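Local coordinates for putative branched chain amino acid ABC transporter, periplasmic amino acid-binding protein (Brucella ovis, PDB 4XFK) that probably binds amino acids in the periplasm as the substrate-capturing component of an ABC-type amino-acid transport system, at residues E157-I162 / I183-V188; K13-E18 / D77-I82; Q357-K362 / Y372-F377; N137-F142 / S385-Q390; T19-Q24 / D59-P64. The protein carries 1 engineered substitution. All blocks are in the same frame, centred on the assembly; numbering follows the deposited sequence. Where two conformers were deposited one is given.

Contact 1 of 5, residues E157-I162 / I183-V188; sequences ERAYSI and IGYEVV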
# COMPACT_ATOMS: atom_id res chain seq x y z
N GLU A 157 20.51 2.87 -18.53
CA GLU A 157 21.44 3.58 -17.66
C GLU A 157 20.95 4.95 -17.22
O GLU A 157 21.52 5.53 -16.30
CB GLU A 157 22.80 3.76 -18.34
CG GLU A 157 23.47 2.46 -18.76
CD GLU A 157 23.12 2.07 -20.18
OE1 GLU A 157 22.09 2.55 -20.70
OE2 GLU A 157 23.89 1.29 -20.78
N ARG A 158 19.93 5.48 -17.88
CA ARG A 158 19.48 6.83 -17.61
C ARG A 158 18.05 6.86 -17.09
O ARG A 158 17.16 6.23 -17.67
CB ARG A 158 19.59 7.70 -18.87
CG ARG A 158 21.04 7.98 -19.28
CD ARG A 158 21.12 8.71 -20.61
NE ARG A 158 20.61 10.08 -20.56
CZ ARG A 158 21.32 11.14 -20.18
NH1 ARG A 158 22.58 10.99 -19.79
NH2 ARG A 158 20.77 12.35 -20.18
N ALA A 159 17.83 7.59 -16.01
CA ALA A 159 16.52 7.61 -15.38
C ALA A 159 16.09 9.01 -14.98
O ALA A 159 16.93 9.89 -14.75
CB ALA A 159 16.50 6.70 -14.16
N TYR A 160 14.78 9.20 -14.92
CA TYR A 160 14.17 10.42 -14.41
C TYR A 160 13.38 10.03 -13.16
O TYR A 160 12.88 8.91 -13.07
CB TYR A 160 13.24 11.02 -15.46
CG TYR A 160 12.85 12.47 -15.23
CD1 TYR A 160 11.85 12.81 -14.34
CD2 TYR A 160 13.47 13.49 -15.93
CE1 TYR A 160 11.49 14.13 -14.12
CE2 TYR A 160 13.13 14.81 -15.73
CZ TYR A 160 12.14 15.12 -14.82
OH TYR A 160 11.81 16.45 -14.64
N SER A 161 13.25 10.95 -12.21
CA SER A 161 12.39 10.75 -11.04
C SER A 161 11.35 11.86 -10.99
O SER A 161 11.70 13.03 -10.97
CB SER A 161 13.24 10.77 -9.76
OG SER A 161 12.43 10.76 -8.59
N ILE A 162 10.07 11.49 -10.97
CA ILE A 162 9.01 12.49 -10.84
C ILE A 162 8.03 12.05 -9.75
O ILE A 162 7.48 10.95 -9.81
CB ILE A 162 8.30 12.77 -12.20
CG1 ILE A 162 7.23 13.86 -12.02
CG2 ILE A 162 7.73 11.49 -12.82
CD1 ILE A 162 6.72 14.43 -13.33
N ILE A 183 22.32 -0.16 -8.02
CA ILE A 183 21.50 -0.83 -9.02
C ILE A 183 21.96 -0.48 -10.43
O ILE A 183 22.02 -1.35 -11.30
CB ILE A 183 20.01 -0.57 -8.79
CG1 ILE A 183 19.63 -1.01 -7.37
CG2 ILE A 183 19.18 -1.33 -9.81
CD1 ILE A 183 18.15 -0.98 -7.06
N GLY A 184 22.33 0.77 -10.67
CA GLY A 184 22.97 1.11 -11.92
C GLY A 184 22.19 1.96 -12.90
O GLY A 184 22.03 1.61 -14.07
N TYR A 185 21.74 3.11 -12.42
CA TYR A 185 21.18 4.11 -13.31
C TYR A 185 21.67 5.46 -12.81
O TYR A 185 22.05 5.61 -11.65
CB TYR A 185 19.65 4.04 -13.34
CG TYR A 185 19.01 4.00 -11.97
CD1 TYR A 185 18.74 5.17 -11.28
CD2 TYR A 185 18.69 2.79 -11.37
CE1 TYR A 185 18.18 5.15 -10.02
CE2 TYR A 185 18.11 2.75 -10.11
CZ TYR A 185 17.86 3.93 -9.44
OH TYR A 185 17.30 3.90 -8.19
N GLU A 186 21.70 6.44 -13.71
CA GLU A 186 21.95 7.80 -13.31
C GLU A 186 20.62 8.53 -13.27
O GLU A 186 19.85 8.47 -14.23
CB GLU A 186 22.89 8.48 -14.30
CG GLU A 186 23.20 9.93 -13.95
CD GLU A 186 24.01 10.64 -15.02
OE1 GLU A 186 24.72 9.97 -15.80
OE2 GLU A 186 23.93 11.89 -15.07
N VAL A 187 20.35 9.21 -12.16
CA VAL A 187 19.18 10.06 -12.09
C VAL A 187 19.54 11.38 -12.77
O VAL A 187 20.10 12.29 -12.15
CB VAL A 187 18.70 10.27 -10.63
CG1 VAL A 187 17.43 11.09 -10.60
CG2 VAL A 187 18.45 8.92 -9.97
N VAL A 188 19.23 11.45 -14.06
CA VAL A 188 19.63 12.58 -14.91
C VAL A 188 18.96 13.87 -14.46
O VAL A 188 19.57 14.94 -14.46
CB VAL A 188 19.26 12.30 -16.38
CG1 VAL A 188 19.46 13.55 -17.24
CG2 VAL A 188 20.08 11.14 -16.92
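A bend at chi3 of Arg-158 (68°) and a branch of Val-188 set anti to its carbonyl carbon bring these two side chains together, with CG2 of Val-188 centred over one face of the guanidinium. The methyl carbon CG2 of Val-188 lies 3.5 Å from CZ of Arg-158, while CG1 of Val-188 reaches NH2 of the same arginine. The polar rim of the guanidinium is held by backbone carbonyls outside the pair, NE by Asn-212 and NH2 by Ala-211, which fix the plane that the valine covers. On the other face of the sheet, CB of Ala-159 meets CD1 of Tyr-185 at 4.0 Å; the tyrosine OH is hydrogen-bonded to the carbonyl O of Val-176 in helix 167-184. Between the two faces runs a parallel ladder. Glu-186 N donates to Glu-157 O (2.8 Å), Ala-159 N to Glu-186 O (2.8 Å) and Val-188 N to Ala-159 O (2.9 Å), so Glu-186 uses both its N-H and its carbonyl. The ladder pairs the two strands of the beta-alpha-beta unit formed by strand 158-164, helix 167-184 and strand 186-193, the building block of the Rossmann-like lobes of periplasmic binding proteins.

Contact 2 of 5, residues K13-E18 / D77-I82; sequences KIALVE and DGAQII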
# COMPACT_ATOMS: atom_id res chain seq x y z
N LYS A 13 -14.63 -3.57 17.76
CA LYS A 13 -15.10 -2.48 16.90
C LYS A 13 -13.92 -1.90 16.14
O LYS A 13 -12.96 -1.39 16.73
CB LYS A 13 -15.77 -1.39 17.74
CG LYS A 13 -17.04 -1.86 18.46
CD LYS A 13 -17.69 -0.72 19.23
CE LYS A 13 -18.99 -1.15 19.91
NZ LYS A 13 -19.67 0.01 20.54
N ILE A 14 -14.00 -1.98 14.81
CA ILE A 14 -12.92 -1.53 13.94
C ILE A 14 -13.40 -0.36 13.11
O ILE A 14 -14.39 -0.47 12.38
CB ILE A 14 -12.44 -2.67 13.02
CG1 ILE A 14 -11.98 -3.87 13.85
CG2 ILE A 14 -11.33 -2.19 12.10
CD1 ILE A 14 -11.39 -5.00 13.05
N ALA A 15 -12.68 0.76 13.21
CA ALA A 15 -13.03 1.98 12.49
C ALA A 15 -12.20 2.15 11.23
O ALA A 15 -10.98 2.16 11.29
CB ALA A 15 -12.86 3.19 13.38
N LEU A 16 -12.88 2.30 10.10
CA LEU A 16 -12.23 2.60 8.83
C LEU A 16 -12.32 4.10 8.62
O LEU A 16 -13.41 4.67 8.49
CB LEU A 16 -12.94 1.87 7.69
CG LEU A 16 -12.44 2.17 6.28
CD1 LEU A 16 -10.99 1.75 6.09
CD2 LEU A 16 -13.33 1.50 5.23
N VAL A 17 -11.17 4.77 8.64
CA VAL A 17 -11.12 6.21 8.47
C VAL A 17 -10.50 6.49 7.11
O VAL A 17 -9.29 6.38 6.94
CB VAL A 17 -10.31 6.89 9.59
CG1 VAL A 17 -10.24 8.40 9.37
CG2 VAL A 17 -10.90 6.55 10.96
N GLU A 18 -11.34 6.84 6.15
CA GLU A 18 -10.92 6.91 4.75
C GLU A 18 -11.72 7.93 3.99
O GLU A 18 -12.76 8.39 4.45
CB GLU A 18 -11.07 5.54 4.06
CG GLU A 18 -9.82 4.69 4.11
CD GLU A 18 -8.65 5.35 3.42
OE1 GLU A 18 -8.88 6.27 2.59
OE2 GLU A 18 -7.50 4.97 3.70
N ASP A 77 -16.65 6.37 19.96
CA ASP A 77 -17.66 5.39 19.60
C ASP A 77 -17.27 3.97 20.01
O ASP A 77 -18.02 3.03 19.74
CB ASP A 77 -17.96 5.44 18.10
CG ASP A 77 -18.72 6.68 17.69
OD1 ASP A 77 -19.44 7.25 18.54
OD2 ASP A 77 -18.63 7.09 16.51
N GLY A 78 -16.11 3.80 20.64
CA GLY A 78 -15.71 2.51 21.15
C GLY A 78 -14.77 1.71 20.26
O GLY A 78 -14.48 0.55 20.55
N ALA A 79 -14.26 2.31 19.19
CA ALA A 79 -13.32 1.59 18.33
C ALA A 79 -12.04 1.30 19.09
O ALA A 79 -11.45 2.20 19.70
CB ALA A 79 -13.02 2.39 17.07
N GLN A 80 -11.60 0.04 19.06
CA GLN A 80 -10.31 -0.33 19.64
C GLN A 80 -9.23 -0.39 18.56
O GLN A 80 -8.04 -0.52 18.87
CB GLN A 80 -10.38 -1.69 20.34
CG GLN A 80 -11.48 -1.84 21.37
CD GLN A 80 -12.68 -2.58 20.80
OE1 GLN A 80 -12.85 -2.66 19.57
NE2 GLN A 80 -13.51 -3.13 21.66
N ILE A 81 -9.65 -0.33 17.31
CA ILE A 81 -8.76 -0.45 16.16
C ILE A 81 -9.16 0.57 15.10
O ILE A 81 -10.35 0.75 14.81
CB ILE A 81 -8.83 -1.86 15.53
CG1 ILE A 81 -8.60 -2.93 16.61
CG2 ILE A 81 -7.84 -2.00 14.37
CD1 ILE A 81 -8.45 -4.31 16.06
N ILE A 82 -8.15 1.26 14.56
CA ILE A 82 -8.31 2.21 13.47
C ILE A 82 -7.61 1.63 12.24
O ILE A 82 -6.46 1.20 12.34
CB ILE A 82 -7.61 3.55 13.80
CG1 ILE A 82 -8.14 4.13 15.12
CG2 ILE A 82 -7.73 4.54 12.64
CD1 ILE A 82 -9.60 4.50 15.10
O HOH W 1 -20.47 2.09 18.57
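Parallel strand pairing joins strand 13-18 to the start of strand 81-84 in the five-stranded parallel sheet of one lobe, a largely buried contact in which a glutamine side chain joins the backbone ladder. Ile-14 pairs with Ile-81 and Ala-15 with Ile-82. Ala-15 N donates to Ile-81 O at 2.8 Å in an almost straight bond (177°), and Gln-80 N gives a longer one, 3.1 Å, to Lys-13 O. Gln-80 adds a side-chain acceptor to the ladder: its chain bends at chi2 (99°), turning the amide back so that OE1 takes the N-H of Lys-13 at 2.7 Å, in the carbonyl plane and on a lone pair. Its NE2 is engaged by the carbonyl of Pro-11, so both ends of the amide are tied to the strand and its lead-in. Just before this, Gly-78 ends helix 63-76 in a Schellman motif; that helix leads from strand 54-59 to strand 81-84, on the far side of strand 13-18 in the sheet, as in the Rossmann-like fold of periplasmic binding proteins. The extended side chain of Lys-13 runs past the turn, CB lying 3.7 Å from Gly-78 O, and a water accepts from its NZ and donates to Asp-77 O. Ile-14 and Ile-81 lie side by side on one face, pointing the same way, and Ile-14 also touches Leu-39 of helix 26-44. On the other, CB of Ala-15 rests 3.8 Å from CB of Ala-79 and close to Ile-82, with Ala-74 of helix 63-76 against all three.

Contact 3 of 5, residues Q357-K362 / Y372-F377; sequences QEVSKK and YGFLPF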
# COMPACT_ATOMS: atom_id res chain seq x y z
N GLN A 357 6.11 -6.57 -12.44
CA GLN A 357 5.16 -6.86 -13.51
C GLN A 357 5.30 -5.87 -14.66
O GLN A 357 5.58 -4.69 -14.44
CB GLN A 357 3.73 -6.78 -12.97
CG GLN A 357 3.44 -7.74 -11.82
CD GLN A 357 2.33 -7.24 -10.92
OE1 GLN A 357 1.18 -7.14 -11.33
NE2 GLN A 357 2.68 -6.92 -9.67
N GLU A 358 5.07 -6.35 -15.88
CA GLU A 358 5.13 -5.50 -17.07
C GLU A 358 3.77 -5.45 -17.75
O GLU A 358 3.02 -6.42 -17.72
CB GLU A 358 6.17 -6.04 -18.05
CG GLU A 358 5.87 -7.44 -18.58
CD GLU A 358 6.93 -7.95 -19.53
OE1 GLU A 358 7.04 -7.39 -20.64
OE2 GLU A 358 7.64 -8.91 -19.16
N VAL A 359 3.45 -4.32 -18.37
CA VAL A 359 2.21 -4.22 -19.14
C VAL A 359 2.40 -4.95 -20.47
O VAL A 359 3.31 -4.63 -21.23
CB VAL A 359 1.81 -2.76 -19.37
CG1 VAL A 359 0.52 -2.68 -20.18
CG2 VAL A 359 1.67 -2.04 -18.03
N SER A 360 1.54 -5.93 -20.73
CA SER A 360 1.73 -6.85 -21.84
C SER A 360 0.41 -7.45 -22.29
O SER A 360 -0.49 -7.66 -21.48
CB SER A 360 2.66 -7.99 -21.40
OG SER A 360 2.74 -9.00 -22.39
N LYS A 361 0.30 -7.74 -23.59
CA LYS A 361 -0.87 -8.41 -24.11
C LYS A 361 -0.92 -9.86 -23.64
O LYS A 361 -1.96 -10.52 -23.75
CB LYS A 361 -0.88 -8.38 -25.64
CG LYS A 361 -1.20 -7.02 -26.23
CD LYS A 361 -1.30 -7.13 -27.74
CE LYS A 361 -1.66 -5.80 -28.37
NZ LYS A 361 -1.84 -5.97 -29.83
N LYS A 362 0.20 -10.36 -23.13
CA LYS A 362 0.27 -11.74 -22.67
C LYS A 362 -0.43 -11.96 -21.33
O LYS A 362 -0.71 -13.10 -20.97
CB LYS A 362 1.73 -12.20 -22.57
CG LYS A 362 2.46 -12.29 -23.91
CD LYS A 362 3.94 -12.58 -23.72
CE LYS A 362 4.69 -12.60 -25.05
NZ LYS A 362 4.54 -11.33 -25.80
N TYR A 372 -4.25 -5.16 -22.93
CA TYR A 372 -3.08 -5.27 -22.06
C TYR A 372 -3.46 -5.53 -20.61
O TYR A 372 -4.48 -5.05 -20.14
CB TYR A 372 -2.26 -3.98 -22.12
CG TYR A 372 -1.61 -3.73 -23.47
CD1 TYR A 372 -2.30 -3.07 -24.49
CD2 TYR A 372 -0.32 -4.16 -23.72
CE1 TYR A 372 -1.71 -2.86 -25.72
CE2 TYR A 372 0.28 -3.95 -24.95
CZ TYR A 372 -0.42 -3.29 -25.95
OH TYR A 372 0.20 -3.09 -27.16
N GLY A 373 -2.61 -6.26 -19.90
CA GLY A 373 -2.71 -6.35 -18.46
C GLY A 373 -1.33 -6.45 -17.86
O GLY A 373 -0.32 -6.34 -18.56
N PHE A 374 -1.28 -6.70 -16.56
CA PHE A 374 -0.03 -6.82 -15.84
C PHE A 374 0.44 -8.26 -15.82
O PHE A 374 -0.25 -9.15 -15.33
CB PHE A 374 -0.17 -6.21 -14.45
CG PHE A 374 -0.35 -4.73 -14.49
CD1 PHE A 374 -1.61 -4.16 -14.60
CD2 PHE A 374 0.76 -3.89 -14.48
CE1 PHE A 374 -1.76 -2.77 -14.68
CE2 PHE A 374 0.61 -2.51 -14.55
CZ PHE A 374 -0.65 -1.96 -14.65
N LEU A 375 1.62 -8.49 -16.39
CA LEU A 375 2.21 -9.82 -16.50
C LEU A 375 3.40 -9.88 -15.56
O LEU A 375 4.32 -9.07 -15.68
CB LEU A 375 2.68 -10.05 -17.94
CG LEU A 375 3.32 -11.40 -18.24
CD1 LEU A 375 2.26 -12.47 -18.37
CD2 LEU A 375 4.19 -11.33 -19.51
N PRO A 376 3.40 -10.84 -14.62
CA PRO A 376 4.52 -10.94 -13.68
C PRO A 376 5.78 -11.49 -14.35
O PRO A 376 5.66 -12.39 -15.19
CB PRO A 376 4.00 -11.94 -12.63
CG PRO A 376 3.04 -12.80 -13.38
CD PRO A 376 2.41 -11.92 -14.44
N PHE A 377 6.95 -10.97 -14.00
CA PHE A 377 8.20 -11.52 -14.54
C PHE A 377 9.28 -11.81 -13.49
O PHE A 377 10.28 -12.45 -13.81
CB PHE A 377 8.75 -10.66 -15.68
CG PHE A 377 9.16 -9.26 -15.28
CD1 PHE A 377 10.40 -9.02 -14.71
CD2 PHE A 377 8.31 -8.19 -15.50
CE1 PHE A 377 10.79 -7.74 -14.35
CE2 PHE A 377 8.69 -6.91 -15.14
CZ PHE A 377 9.93 -6.68 -14.58
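Backbone hydrogen bonds carry the pairing of Glu-358 with Leu-375 and of Ser-360 with Gly-373, each bonded in both directions. Glu-358 N to Leu-375 O and Leu-375 N to Glu-358 O are both 2.8 Å, whereas Gly-373 N to Ser-360 O is 3.0 Å. Ser-360 also shapes the exit from its strand: its OG accepts from Lys-362 N, an ST turn. Two rings close the ends of the ladder. Where the connecting loop begins and returns, CG of Lys-361 sits over one face of the Tyr-372 ring, 3.8 Å from the centroid and offset toward the rim, a CH-pi contact, while CE of the same lysine continues to the tyrosine OH. At the far end the Phe-377 ring presents its edge to Glu-358 N, and the Glu-358 carboxylate stands nearly perpendicular to it, the planes 89° apart. Lys-152 makes a cation-pi contact with that ring and a weak, long ion pair with Glu-358. Apolar packing on the face of Val-359 uses both its branches: CG1 presses on CB of Tyr-372 (3.6 Å), and CG2 on CE2 of Phe-374 (3.7 Å). Ile-252 touches all three residues from helix 251-255. On the other face CD2 of Leu-375 reaches OG of Ser-360 and CB of Lys-362. The side chains of Gln-357 and Phe-374 cross at about a right angle, OE1 of Gln-357 lying 3.5 Å from CB of Phe-374; that amide is held by Asn-269 and Thr-266. Together these interactions make a beta hairpin with a long connection, which adds strand 373-380 beside strand 350-360 in the mixed sheet.

Contact 4 of 5, residues N137-F142 / S385-Q390; sequences NAAIRF and SIDPVQ. Engineered in segment 137-142: Arg-141 (natural residue His).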
# COMPACT_ATOMS: atom_id res chain seq x y z
N ASN A 137 6.52 -0.17 1.61
CA ASN A 137 6.90 1.21 1.87
C ASN A 137 7.78 1.67 0.70
O ASN A 137 8.07 0.88 -0.21
CB ASN A 137 7.60 1.34 3.23
CG ASN A 137 8.86 0.51 3.32
OD1 ASN A 137 9.71 0.56 2.43
ND2 ASN A 137 8.98 -0.28 4.39
N ALA A 138 8.20 2.93 0.71
CA ALA A 138 8.94 3.47 -0.42
C ALA A 138 10.19 2.66 -0.75
O ALA A 138 10.52 2.47 -1.92
CB ALA A 138 9.32 4.92 -0.16
N ALA A 139 10.88 2.20 0.28
CA ALA A 139 12.12 1.44 0.08
C ALA A 139 11.84 0.10 -0.60
O ALA A 139 12.52 -0.28 -1.55
CB ALA A 139 12.86 1.25 1.40
N ILE A 140 10.84 -0.61 -0.11
CA ILE A 140 10.49 -1.90 -0.69
C ILE A 140 10.02 -1.73 -2.14
O ILE A 140 10.46 -2.46 -3.03
CB ILE A 140 9.40 -2.60 0.15
CG1 ILE A 140 9.92 -2.90 1.57
CG2 ILE A 140 8.93 -3.87 -0.56
CD1 ILE A 140 8.84 -3.39 2.53
N ARG A 141 9.13 -0.76 -2.37
CA ARG A 141 8.61 -0.53 -3.72
C ARG A 141 9.74 -0.28 -4.72
O ARG A 141 9.78 -0.90 -5.80
CB ARG A 141 7.68 0.69 -3.75
CG ARG A 141 6.33 0.52 -3.07
CD ARG A 141 5.38 -0.40 -3.80
NE ARG A 141 4.06 -0.28 -3.20
CZ ARG A 141 2.98 -0.94 -3.61
NH1 ARG A 141 3.04 -1.76 -4.64
NH2 ARG A 141 1.82 -0.78 -2.97
N PHE A 142 10.64 0.63 -4.39
CA PHE A 142 11.56 1.13 -5.40
C PHE A 142 12.85 0.35 -5.55
O PHE A 142 13.41 0.30 -6.64
CB PHE A 142 11.67 2.66 -5.38
CG PHE A 142 10.43 3.28 -5.91
CD1 PHE A 142 10.27 3.48 -7.28
CD2 PHE A 142 9.34 3.52 -5.07
CE1 PHE A 142 9.09 3.97 -7.79
CE2 PHE A 142 8.15 4.01 -5.58
CZ PHE A 142 8.01 4.22 -6.94
N SER A 385 12.59 -8.92 -0.13
CA SER A 385 11.77 -7.72 -0.33
C SER A 385 11.82 -6.72 0.82
O SER A 385 11.89 -5.50 0.59
CB SER A 385 10.31 -8.10 -0.60
OG SER A 385 10.18 -8.87 -1.78
N ILE A 386 11.76 -7.21 2.05
CA ILE A 386 11.65 -6.31 3.19
C ILE A 386 12.90 -5.43 3.32
O ILE A 386 14.02 -5.89 3.10
CB ILE A 386 11.34 -7.08 4.50
CG1 ILE A 386 10.86 -6.11 5.58
CG2 ILE A 386 12.56 -7.93 4.97
CD1 ILE A 386 10.31 -6.78 6.81
N ASP A 387 12.70 -4.16 3.64
CA ASP A 387 13.81 -3.22 3.78
C ASP A 387 14.49 -3.42 5.13
O ASP A 387 13.89 -3.99 6.04
CB ASP A 387 13.33 -1.77 3.60
CG ASP A 387 12.20 -1.37 4.56
OD1 ASP A 387 11.22 -2.14 4.72
OD2 ASP A 387 12.27 -0.27 5.14
N PRO A 388 15.74 -2.97 5.27
CA PRO A 388 16.40 -3.09 6.57
C PRO A 388 15.68 -2.24 7.61
O PRO A 388 15.03 -1.26 7.25
CB PRO A 388 17.80 -2.51 6.31
CG PRO A 388 17.98 -2.59 4.84
CD PRO A 388 16.63 -2.42 4.23
N VAL A 389 15.78 -2.62 8.87
CA VAL A 389 15.22 -1.80 9.93
C VAL A 389 15.91 -0.44 9.87
O VAL A 389 17.14 -0.34 9.80
CB VAL A 389 15.43 -2.46 11.31
CG1 VAL A 389 14.97 -1.53 12.41
CG2 VAL A 389 14.66 -3.77 11.37
N GLN A 390 15.11 0.61 9.85
CA GLN A 390 15.63 1.96 9.68
C GLN A 390 16.43 2.40 10.89
O GLN A 390 16.09 2.06 12.02
CB GLN A 390 14.50 2.95 9.41
CG GLN A 390 13.79 2.73 8.09
CD GLN A 390 12.63 3.68 7.93
OE1 GLN A 390 12.80 4.89 7.88
NE2 GLN A 390 11.43 3.13 7.87
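Helix 138-152 opens with Asn-137 at its N-cap, and against this first turn runs the irregular chain that follows helix 382-385; the backbones come nearest at Ile-140 and Asp-387, whose CA atoms are 5.7 Å apart. Asn-137 and Asp-387 approach from opposite directions. Asn-137 CG stands between the backbone N and the carbonyl carbon (chi1 60°), which lets the amide serve both segments: OD1 caps the helix by accepting from Ile-140 N at 3.0 Å, and ND2 donates to Asp-387 OD1 at 2.9 Å and has a weak second bond to Gln-349. The bond to Asp-387 is nearly straight and lies in the amide plane, yet it meets the aspartate from above its carboxylate plane, the two planes 75° apart. Apolar atoms flank it. CB of Ala-139 packs on CB of Asp-387 at 3.8 Å, while Ile-140 crosses the aspartate and sets CD1 3.5 Å from OD1 of Asp-387. CG1 of Ile-140 rests 3.4 Å from Ser-385 O, a carbonyl that Lys-143 binds. With a buried carboxylate beside the N-terminus of a helix, the helix dipole and the amide N-H would probably both favour its negative charge.

Contact 5 of 5, residues T19-Q24 / D59-P64; sequences TLSGPQ and DNQGGP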
# COMPACT_ATOMS: atom_id res chain seq x y z
N THR A 19 -11.24 8.30 2.80
CA THR A 19 -12.04 9.09 1.88
C THR A 19 -13.05 8.17 1.22
O THR A 19 -12.69 7.33 0.40
CB THR A 19 -11.15 9.73 0.80
OG1 THR A 19 -10.03 10.37 1.43
CG2 THR A 19 -11.96 10.75 -0.01
N LEU A 20 -14.32 8.33 1.58
CA LEU A 20 -15.33 7.31 1.24
C LEU A 20 -16.45 7.83 0.35
O LEU A 20 -17.39 7.09 0.04
CB LEU A 20 -15.90 6.66 2.51
CG LEU A 20 -14.87 5.84 3.30
CD1 LEU A 20 -15.44 5.42 4.65
CD2 LEU A 20 -14.39 4.64 2.49
N SER A 21 -16.35 9.08 -0.09
CA SER A 21 -17.34 9.62 -1.02
C SER A 21 -16.72 10.73 -1.84
O SER A 21 -15.72 11.32 -1.44
CB SER A 21 -18.59 10.14 -0.29
OG SER A 21 -18.30 11.29 0.50
N GLY A 22 -17.32 11.01 -2.98
CA GLY A 22 -16.93 12.17 -3.76
C GLY A 22 -15.80 11.93 -4.74
O GLY A 22 -15.30 10.81 -4.87
N PRO A 23 -15.38 12.99 -5.45
CA PRO A 23 -14.47 12.86 -6.60
C PRO A 23 -13.05 12.42 -6.25
O PRO A 23 -12.32 12.02 -7.16
CB PRO A 23 -14.49 14.26 -7.22
CG PRO A 23 -14.90 15.17 -6.12
CD PRO A 23 -15.85 14.37 -5.26
N GLN A 24 -12.65 12.49 -4.99
CA GLN A 24 -11.30 12.09 -4.60
C GLN A 24 -11.26 10.72 -3.95
O GLN A 24 -10.23 10.33 -3.40
CB GLN A 24 -10.69 13.11 -3.63
CG GLN A 24 -10.74 14.55 -4.07
CD GLN A 24 -10.17 14.78 -5.45
OE1 GLN A 24 -9.23 14.11 -5.88
NE2 GLN A 24 -10.75 15.74 -6.16
N ASP A 59 -16.10 8.71 6.96
CA ASP A 59 -15.74 9.38 5.72
C ASP A 59 -14.96 10.64 6.06
O ASP A 59 -15.50 11.59 6.61
CB ASP A 59 -17.02 9.71 4.97
CG ASP A 59 -16.79 10.32 3.60
OD1 ASP A 59 -15.63 10.40 3.14
OD2 ASP A 59 -17.80 10.72 2.97
N ASN A 60 -13.67 10.63 5.74
CA ASN A 60 -12.80 11.75 6.00
C ASN A 60 -12.64 12.59 4.74
O ASN A 60 -11.97 12.18 3.79
CB ASN A 60 -11.41 11.29 6.48
CG ASN A 60 -10.46 12.45 6.65
OD1 ASN A 60 -10.89 13.58 6.90
ND2 ASN A 60 -9.16 12.20 6.48
N GLN A 61 -13.25 13.77 4.74
CA GLN A 61 -13.21 14.66 3.58
C GLN A 61 -12.18 15.76 3.73
O GLN A 61 -12.01 16.59 2.84
CB GLN A 61 -14.59 15.28 3.37
CG GLN A 61 -15.61 14.26 2.91
CD GLN A 61 -15.38 13.85 1.47
OE1 GLN A 61 -15.20 14.70 0.59
NE2 GLN A 61 -15.38 12.55 1.21
N GLY A 62 -11.48 15.76 4.86
CA GLY A 62 -10.64 16.89 5.20
C GLY A 62 -9.17 16.61 5.44
O GLY A 62 -8.52 17.34 6.20
N GLY A 63 -8.61 15.59 4.79
CA GLY A 63 -7.19 15.32 4.89
C GLY A 63 -6.74 15.09 6.32
O GLY A 63 -7.48 14.52 7.11
N PRO A 64 -5.52 15.52 6.66
CA PRO A 64 -5.01 15.31 8.03
C PRO A 64 -5.85 15.98 9.13
O PRO A 64 -6.05 15.38 10.18
CB PRO A 64 -3.60 15.90 7.96
CG PRO A 64 -3.20 15.72 6.53
CD PRO A 64 -4.46 16.00 5.75
O HOH W 2 -8.62 10.47 3.92
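The loop 19-24 runs beside the end of strand 54-59, with CA atoms 5.0 Å apart both at Thr-19 with Asn-60 and at Leu-20 with Asp-59. These are the loops at the C-terminal ends of neighbouring parallel strands in a Rossmann-like lobe, each leading to a helix, 26-44 from the first and 63-76 from the second. Asp-59 carries the contact. With CG anti to the backbone N (chi1 -175°), its carboxylate extends to the loop and divides its oxygens between different donors. OD2 takes the hydroxyl of Ser-21 on its syn lone pair, OG to OD2 being a short 2.6 Å. OD1 accepts twice, from Leu-20 N at 2.9 Å and from Gln-61 NE2, and these donors arrive from opposite faces of the carboxylate plane. Three bonds thus restrain the carboxylate's rotation. CB of Leu-20 lies 3.8 Å from the same OD1 of Asp-59. Gln-61 folds back through a bend at chi2 to bring its amide nitrogen between the segments; besides binding Asp-59, NE2 donates to Ser-21 O at 2.9 Å from above the carbonyl plane. One amide group therefore clamps the carboxylate and the loop backbone together. Asn-60 turns the chain toward its helix: OD1 accepts from Gly-62 N in an Asx turn, and ND2 donates to Gly-63 O. A water bonded to Thr-19 OG1 at 2.9 Å also accepts, weakly, from Asn-60 ND2 at 3.1 Å.

How the contacts relate
Contacts 2 and 5 share one lobe and touch directly: Glu-18 O lies 2.7 Å from Asn-60 N, a probable hydrogen bond where strand 13-18 gives way to the loops of contact 5. Contacts 1 and 3 belong to the other lobe's mixed sheet, one pairing parallel strands and the other antiparallel strands, with centres 23 Å apart. Contact 4 lies closer to the chain's centre than the rest and, though buried, turns on an amide-carboxylate bond and a helix cap. Contact 2, mostly buried, combines backbone bonds and one glutamine bond with aliphatic packing; the partly buried contacts 1 and 3 add charged groups laid against apolar or aromatic ones; contact 5, at the surface, depends on side-chain hydrogen bonds.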